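Side-chain contacts in AlkZ (Streptomyces sahachiroi, PDB 5UUJ), which belongs to the AlkZ-like DNA glycosylase family of the helix-turn-helix clan and is a single chain of mixed helices and beta sheets, with helix predominating over strand: residues W230-L233 and N234-K238; T186-L189 and P190-F194; K200-P204 and D205-P209. All blocks are in the same frame, centred on the assembly; numbering follows the deposited sequence.

All three contacts are local turns at helix ends, met along the chain in the order contact 2, contact 3, contact 1. Contact 2 opens the short helix 190-194, contact 3 opens helix 204-219, and contact 1 closes helix 224-232 and leads into helix 238-248. None touches another: the nearest atoms of contacts 1 and 3 are about 8 Å apart, as are those of contacts 2 and 3, against about 17 Å for contacts 1 and 2. Contacts 1 and 3 still share neighbours, since L97 of helix 91-100 meets both L231 and A207, while K240 and W244 of helix 238-248 have partners in each.

Contact 1: W230-L233 and N234-K238; sequences WLSL and NSTSK
S235 doubles back on S232 through two hydrogen bonds. Its OG donates to O of S232 at 2.6 Å, a short bond whose donor is tilted only 18° from the carbonyl plane. Its backbone N donates to OG of S232 at 3.0 Å, with an N-H...O angle of 157°. Each serine thus offers one backbone and one side-chain atom, and the pair closes a compact loop in which CB of S235 lies 3.5 Å from OG of S232. A chi1 of 69° lodges OG of S232 between its own backbone N and carbonyl carbon, turned to the incoming N-H. That hydroxyl is also hydrogen-bonded to OD1 of D228, one turn back in the helix, and the same carboxylate oxygen binds OG1 of T236. OG of S232 and OG1 of T236 stand 3.6 Å apart beside this shared partner, so D228 ties the last turn of the helix to the chain that leaves it. The loop is the link between two consecutive helices, 224-232 and 238-248. L233 and N234 both take left-handed backbone angles with positive phi, which breaks the helical course and swings the chain round; a backbone hydrogen bond links N234 to D228 across the reversal. S237 then takes the N-cap position of the next helix, its OG making a weak bond to N of K240. Packing lies on the buried side of the turn. The methyl CD2 of L231 comes within 3.9 Å of OG1 of T236, the two side chains meeting at a slant. L231 also rests on L97 and M98, while T236 lies against L241 and W244. The side chain of L233, an exposed residue, touches R80.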
loop_
_atom_site.group_PDB
_atom_site.type_symbol
_atom_site.label_atom_id
_atom_site.label_comp_id
_atom_site.label_asym_id
_atom_site.label_seq_id
_atom_site.Cartn_x
_atom_site.Cartn_y
_atom_site.Cartn_z
ATOM N N TRP A 230 8.093 -4.079 -4.380
ATOM C CA TRP A 230 7.011 -3.449 -3.632
ATOM C C TRP A 230 7.166 -1.929 -3.626
ATOM O O TRP A 230 6.204 -1.199 -3.856
ATOM C CB TRP A 230 6.979 -3.981 -2.197
ATOM C CG TRP A 230 6.189 -3.131 -1.259
ATOM C CD1 TRP A 230 4.834 -3.126 -1.098
ATOM C CD2 TRP A 230 6.706 -2.159 -0.340
ATOM N NE1 TRP A 230 4.474 -2.210 -0.140
ATOM C CE2 TRP A 230 5.604 -1.604 0.342
ATOM C CE3 TRP A 230 7.991 -1.705 -0.028
ATOM C CZ2 TRP A 230 5.747 -0.617 1.314
ATOM C CZ3 TRP A 230 8.133 -0.727 0.940
ATOM C CH2 TRP A 230 7.016 -0.193 1.599
ATOM N N LEU A 231 8.386 -1.463 -3.381
ATOM C CA LEU A 231 8.650 -0.036 -3.254
ATOM C C LEU A 231 8.431 0.723 -4.558
ATOM O O LEU A 231 7.731 1.734 -4.579
ATOM C CB LEU A 231 10.086 0.197 -2.772
ATOM C CG LEU A 231 10.483 1.656 -2.519
ATOM C CD1 LEU A 231 9.771 2.214 -1.291
ATOM C CD2 LEU A 231 11.990 1.784 -2.370
ATOM N N SER A 232 9.030 0.238 -5.644
ATOM C CA SER A 232 9.133 1.037 -6.862
ATOM C C SER A 232 9.190 0.225 -8.152
ATOM O O SER A 232 9.644 0.730 -9.175
ATOM C CB SER A 232 10.381 1.912 -6.780
ATOM O OG SER A 232 11.548 1.114 -6.851
ATOM N N LEU A 233 8.723 -1.019 -8.110
ATOM C CA LEU A 233 8.853 -1.927 -9.248
ATOM C C LEU A 233 10.311 -2.001 -9.695
ATOM O O LEU A 233 10.621 -1.904 -10.884
ATOM C CB LEU A 233 7.954 -1.483 -10.410
ATOM C CG LEU A 233 6.450 -1.427 -10.126
ATOM C CD1 LEU A 233 5.689 -0.942 -11.353
ATOM C CD2 LEU A 233 5.923 -2.785 -9.684
ATOM N N ASN A 234 11.200 -2.151 -8.716
ATOM C CA ASN A 234 12.632 -2.321 -8.956
ATOM C C ASN A 234 13.277 -1.155 -9.708
ATOM O O ASN A 234 14.007 -1.359 -10.676
ATOM C CB ASN A 234 12.883 -3.629 -9.712
ATOM C CG ASN A 234 12.519 -4.850 -8.885
ATOM O OD1 ASN A 234 13.257 -5.241 -7.980
ATOM N ND2 ASN A 234 11.378 -5.454 -9.188
ATOM N N SER A 235 13.020 0.063 -9.236
ATOM C CA SER A 235 13.554 1.266 -9.870
ATOM C C SER A 235 14.762 1.832 -9.124
ATOM O O SER A 235 15.435 2.732 -9.625
ATOM C CB SER A 235 12.465 2.337 -9.968
ATOM O OG SER A 235 11.365 1.877 -10.734
ATOM N N THR A 236 15.039 1.310 -7.932
ATOM C CA THR A 236 16.142 1.819 -7.119
ATOM C C THR A 236 17.485 1.239 -7.561
ATOM O O THR A 236 17.570 0.082 -7.972
ATOM C CB THR A 236 15.931 1.507 -5.620
ATOM O OG1 THR A 236 14.648 1.988 -5.202
ATOM C CG2 THR A 236 17.014 2.165 -4.766
ATOM N N SER A 237 18.527 2.064 -7.485
ATOM C CA SER A 237 19.897 1.623 -7.730
ATOM C C SER A 237 20.239 0.379 -6.915
ATOM O O SER A 237 20.124 0.377 -5.691
ATOM C CB SER A 237 20.879 2.747 -7.393
ATOM O OG SER A 237 22.197 2.252 -7.272
ATOM N N LYS A 238 20.662 -0.679 -7.593
ATOM C CA LYS A 238 20.926 -1.941 -6.916
ATOM C C LYS A 238 22.128 -1.851 -5.970
ATOM O O LYS A 238 22.089 -2.417 -4.881
ATOM C CB LYS A 238 21.125 -3.057 -7.944
ATOM C CG LYS A 238 19.825 -3.489 -8.615
ATOM C CD LYS A 238 20.038 -4.656 -9.568
ATOM C CE LYS A 238 18.716 -5.185 -10.102
ATOM N NZ LYS A 238 18.016 -4.187 -10.954
#

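Contact 2: T186-L189 and P190-F194; sequences TFTL and PASQF
A chi1 of 69° folds the hydroxyl of S192 back over its own main chain, OG 3.1 Å from O of L189, to which it donates a hydrogen bond. Q193 instead sends CG away from its backbone N (chi1 -179°) and runs on extended, which brings the face of its amide against the methyl CG2 of T188. This methyl lies 3.6 Å from NE2 and 3.8 Å from OE1 of Q193, thus over the amide rather than at one end of it, and the two side chains cross at about a right angle. Strand 186-188 meets helix 190-194 here in a tight beta-to-alpha turn with L189 as N-cap residue. L189 spreads its two methyls over the first turn: CD1 is 3.9 Å from CD of P190, and CD2 is 4.0 Å from CB of A191. Within the helix, CG of Q193 sits over one face of the F194 ring. The polar ends have partners elsewhere, OG1 of T188 on O of V134 and NE2 of Q193 on O of H177. O of L189 is gripped twice, by N of Q193 at 3.1 Å and by the S192 hydroxyl, so a side chain adds to the first helical bond.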
loop_
_atom_site.group_PDB
_atom_site.type_symbol
_atom_site.label_atom_id
_atom_site.label_comp_id
_atom_site.label_asym_id
_atom_site.label_seq_id
_atom_site.Cartn_x
_atom_site.Cartn_y
_atom_site.Cartn_z
ATOM N N THR A 186 -9.559 17.431 -3.500
ATOM C CA THR A 186 -8.804 18.659 -3.279
ATOM C C THR A 186 -7.356 18.343 -2.940
ATOM O O THR A 186 -7.035 17.225 -2.536
ATOM C CB THR A 186 -9.393 19.501 -2.136
ATOM O OG1 THR A 186 -9.257 18.793 -0.898
ATOM C CG2 THR A 186 -10.859 19.815 -2.391
ATOM N N PHE A 187 -6.493 19.342 -3.098
ATOM C CA PHE A 187 -5.077 19.215 -2.776
ATOM C C PHE A 187 -4.677 20.268 -1.752
ATOM O O PHE A 187 -5.255 21.354 -1.714
ATOM C CB PHE A 187 -4.216 19.364 -4.032
ATOM C CG PHE A 187 -4.452 18.301 -5.063
ATOM C CD1 PHE A 187 -3.782 17.093 -4.996
ATOM C CD2 PHE A 187 -5.342 18.510 -6.104
ATOM C CE1 PHE A 187 -3.993 16.114 -5.944
ATOM C CE2 PHE A 187 -5.557 17.531 -7.055
ATOM C CZ PHE A 187 -4.880 16.331 -6.972
ATOM N N THR A 188 -3.684 19.948 -0.925
ATOM C CA THR A 188 -3.151 20.919 0.020
ATOM C C THR A 188 -1.725 20.550 0.435
ATOM O O THR A 188 -1.220 19.485 0.079
ATOM C CB THR A 188 -4.055 21.042 1.273
ATOM O OG1 THR A 188 -3.728 22.240 1.985
ATOM C CG2 THR A 188 -3.905 19.831 2.194
ATOM N N LEU A 189 -1.081 21.450 1.173
ATOM C CA LEU A 189 0.283 21.238 1.651
ATOM C C LEU A 189 0.279 20.379 2.920
ATOM O O LEU A 189 -0.390 20.730 3.896
ATOM C CB LEU A 189 0.959 22.582 1.928
ATOM C CG LEU A 189 2.442 22.546 2.298
ATOM C CD1 LEU A 189 3.289 22.205 1.078
ATOM C CD2 LEU A 189 2.869 23.871 2.897
ATOM N N PRO A 190 1.014 19.249 2.911
ATOM C CA PRO A 190 1.086 18.386 4.097
ATOM C C PRO A 190 1.497 19.129 5.371
ATOM O O PRO A 190 0.936 18.883 6.442
ATOM C CB PRO A 190 2.145 17.351 3.705
ATOM C CG PRO A 190 2.042 17.266 2.221
ATOM C CD PRO A 190 1.715 18.651 1.757
ATOM N N ALA A 191 2.456 20.040 5.248
ATOM C CA ALA A 191 2.954 20.785 6.400
ATOM C C ALA A 191 1.854 21.611 7.070
ATOM O O ALA A 191 1.758 21.635 8.293
ATOM C CB ALA A 191 4.105 21.687 5.981
ATOM N N SER A 192 1.021 22.277 6.277
ATOM C CA SER A 192 -0.011 23.146 6.836
ATOM C C SER A 192 -1.210 22.350 7.355
ATOM O O SER A 192 -1.871 22.767 8.303
ATOM C CB SER A 192 -0.477 24.174 5.795
ATOM O OG SER A 192 -1.196 23.563 4.737
ATOM N N GLN A 193 -1.489 21.201 6.748
ATOM C CA GLN A 193 -2.643 20.402 7.160
ATOM C C GLN A 193 -2.377 19.593 8.426
ATOM O O GLN A 193 -3.271 19.424 9.251
ATOM C CB GLN A 193 -3.075 19.456 6.036
ATOM C CG GLN A 193 -4.288 18.612 6.397
ATOM C CD GLN A 193 -4.966 17.999 5.187
ATOM O OE1 GLN A 193 -6.104 18.340 4.866
ATOM N NE2 GLN A 193 -4.272 17.087 4.512
ATOM N N PHE A 194 -1.152 19.100 8.583
ATOM C CA PHE A 194 -0.848 18.163 9.662
ATOM C C PHE A 194 -0.000 18.767 10.785
ATOM O O PHE A 194 0.188 18.138 11.823
ATOM C CB PHE A 194 -0.158 16.930 9.077
ATOM C CG PHE A 194 -1.006 16.195 8.081
ATOM C CD1 PHE A 194 -2.152 15.527 8.490
ATOM C CD2 PHE A 194 -0.673 16.183 6.735
ATOM C CE1 PHE A 194 -2.945 14.857 7.575
ATOM C CE2 PHE A 194 -1.463 15.511 5.816
ATOM C CZ PHE A 194 -2.600 14.851 6.237
#

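Contact 3: K200-P204 and D205-P209; sequences KMPEP and DEAAP
O of E203 takes two backbone N-H groups from the first turn of helix 204-219. N of A207 donates at 3.1 Å, whereas N of E206 adds a weak bond at 3.3 Å. The next carbonyl repeats the pattern: O of P204 accepts from N of A208 at 2.9 Å, and weakly from N of A207, whose hydrogen is therefore shared between two oxygens. E203 is the N-cap residue, and P204 follows in the first helical position, where a proline ring sacrifices no helical hydrogen bond, since the N-H of that position has no acceptor within the helix. The methyl of A207 points back at this start of the helix, with CB 3.4 Å from O of E203. It also meets the ring of P202, whose CG comes within 3.7 Å of the same CB and forms the apolar contact of the turn. The carboxylates of E203 and E206 keep apart, OE2 to OE2 7.0 Å, and the N-terminal end of the helix would probably ease their negative charge. D205 has firmer partners, its OD1 forming a salt bridge to NZ of K240 and a hydrogen bond to NE1 of W244. Further along the helix, P209 leaves a kink, its N, which carries no hydrogen, making no bond to the preceding turn. The contact joins two other helices: P204 and A207 pack on helix 91-100 and the residues beside it at P93, S96, L97 and N100, with O of P202 bonded to OG of S96, while D205 bonds to helix 238-248.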
loop_
_atom_site.group_PDB
_atom_site.type_symbol
_atom_site.label_atom_id
_atom_site.label_comp_id
_atom_site.label_asym_id
_atom_site.label_seq_id
_atom_site.Cartn_x
_atom_site.Cartn_y
_atom_site.Cartn_z
ATOM N N LYS A 200 10.063 16.928 9.351
ATOM C CA LYS A 200 10.921 17.321 8.241
ATOM C C LYS A 200 11.386 16.063 7.525
ATOM O O LYS A 200 11.689 15.055 8.164
ATOM C CB LYS A 200 12.117 18.134 8.738
ATOM C CG LYS A 200 11.739 19.279 9.677
ATOM C CD LYS A 200 12.901 19.715 10.557
ATOM C CE LYS A 200 13.915 20.539 9.786
ATOM N NZ LYS A 200 14.908 21.168 10.701
HETATM N N MSE A 201 11.440 16.110 6.201
HETATM C CA MSE A 201 11.686 14.896 5.440
HETATM C C MSE A 201 13.156 14.492 5.463
HETATM O O MSE A 201 14.034 15.335 5.284
HETATM C CB MSE A 201 11.224 15.072 4.004
HETATM C CG MSE A 201 10.597 13.815 3.456
HETATM SE SE MSE A 201 9.362 14.201 2.030
HETATM C CE MSE A 201 10.633 14.015 0.551
ATOM N N PRO A 202 13.430 13.196 5.680
ATOM C CA PRO A 202 14.816 12.731 5.779
ATOM C C PRO A 202 15.445 12.487 4.415
ATOM O O PRO A 202 14.723 12.343 3.429
ATOM C CB PRO A 202 14.680 11.421 6.550
ATOM C CG PRO A 202 13.360 10.888 6.093
ATOM C CD PRO A 202 12.475 12.083 5.842
ATOM N N GLU A 203 16.773 12.438 4.367
ATOM C CA GLU A 203 17.465 12.034 3.154
ATOM C C GLU A 203 17.252 10.535 2.962
ATOM O O GLU A 203 16.936 9.830 3.918
ATOM C CB GLU A 203 18.955 12.369 3.234
ATOM C CG GLU A 203 19.259 13.839 3.519
ATOM C CD GLU A 203 18.850 14.768 2.385
ATOM O OE1 GLU A 203 18.456 14.271 1.310
ATOM O OE2 GLU A 203 18.929 16.000 2.570
ATOM N N PRO A 204 17.414 10.042 1.725
ATOM C CA PRO A 204 17.141 8.623 1.454
ATOM C C PRO A 204 17.976 7.650 2.292
ATOM O O PRO A 204 17.446 6.625 2.712
ATOM C CB PRO A 204 17.478 8.480 -0.035
ATOM C CG PRO A 204 17.322 9.855 -0.595
ATOM C CD PRO A 204 17.762 10.781 0.497
ATOM N N ASP A 205 19.247 7.958 2.530
ATOM C CA ASP A 205 20.113 7.055 3.289
ATOM C C ASP A 205 19.598 6.833 4.710
ATOM O O ASP A 205 19.608 5.710 5.207
ATOM C CB ASP A 205 21.548 7.592 3.345
ATOM C CG ASP A 205 22.288 7.440 2.026
ATOM O OD1 ASP A 205 21.850 6.644 1.168
ATOM O OD2 ASP A 205 23.323 8.115 1.856
ATOM N N GLU A 206 19.148 7.902 5.357
ATOM C CA GLU A 206 18.663 7.815 6.731
ATOM C C GLU A 206 17.246 7.251 6.800
ATOM O O GLU A 206 16.834 6.708 7.825
ATOM C CB GLU A 206 18.702 9.192 7.391
ATOM C CG GLU A 206 20.081 9.829 7.393
ATOM C CD GLU A 206 20.053 11.269 7.862
ATOM O OE1 GLU A 206 18.973 11.736 8.287
ATOM O OE2 GLU A 206 21.109 11.936 7.804
ATOM N N ALA A 207 16.509 7.382 5.703
ATOM C CA ALA A 207 15.130 6.911 5.629
ATOM C C ALA A 207 15.046 5.412 5.364
ATOM O O ALA A 207 14.139 4.739 5.847
ATOM C CB ALA A 207 14.390 7.662 4.549
ATOM N N ALA A 208 15.996 4.903 4.585
ATOM C CA ALA A 208 15.961 3.523 4.109
ATOM C C ALA A 208 15.792 2.488 5.226
ATOM O O ALA A 208 14.916 1.632 5.136
ATOM C CB ALA A 208 17.220 3.221 3.309
ATOM N N PRO A 209 16.626 2.554 6.279
ATOM C CA PRO A 209 16.471 1.532 7.322
ATOM C C PRO A 209 15.100 1.572 8.004
ATOM O O PRO A 209 14.601 0.529 8.420
ATOM C CB PRO A 209 17.594 1.863 8.317
ATOM C CG PRO A 209 17.993 3.267 8.019
ATOM C CD PRO A 209 17.748 3.466 6.562
#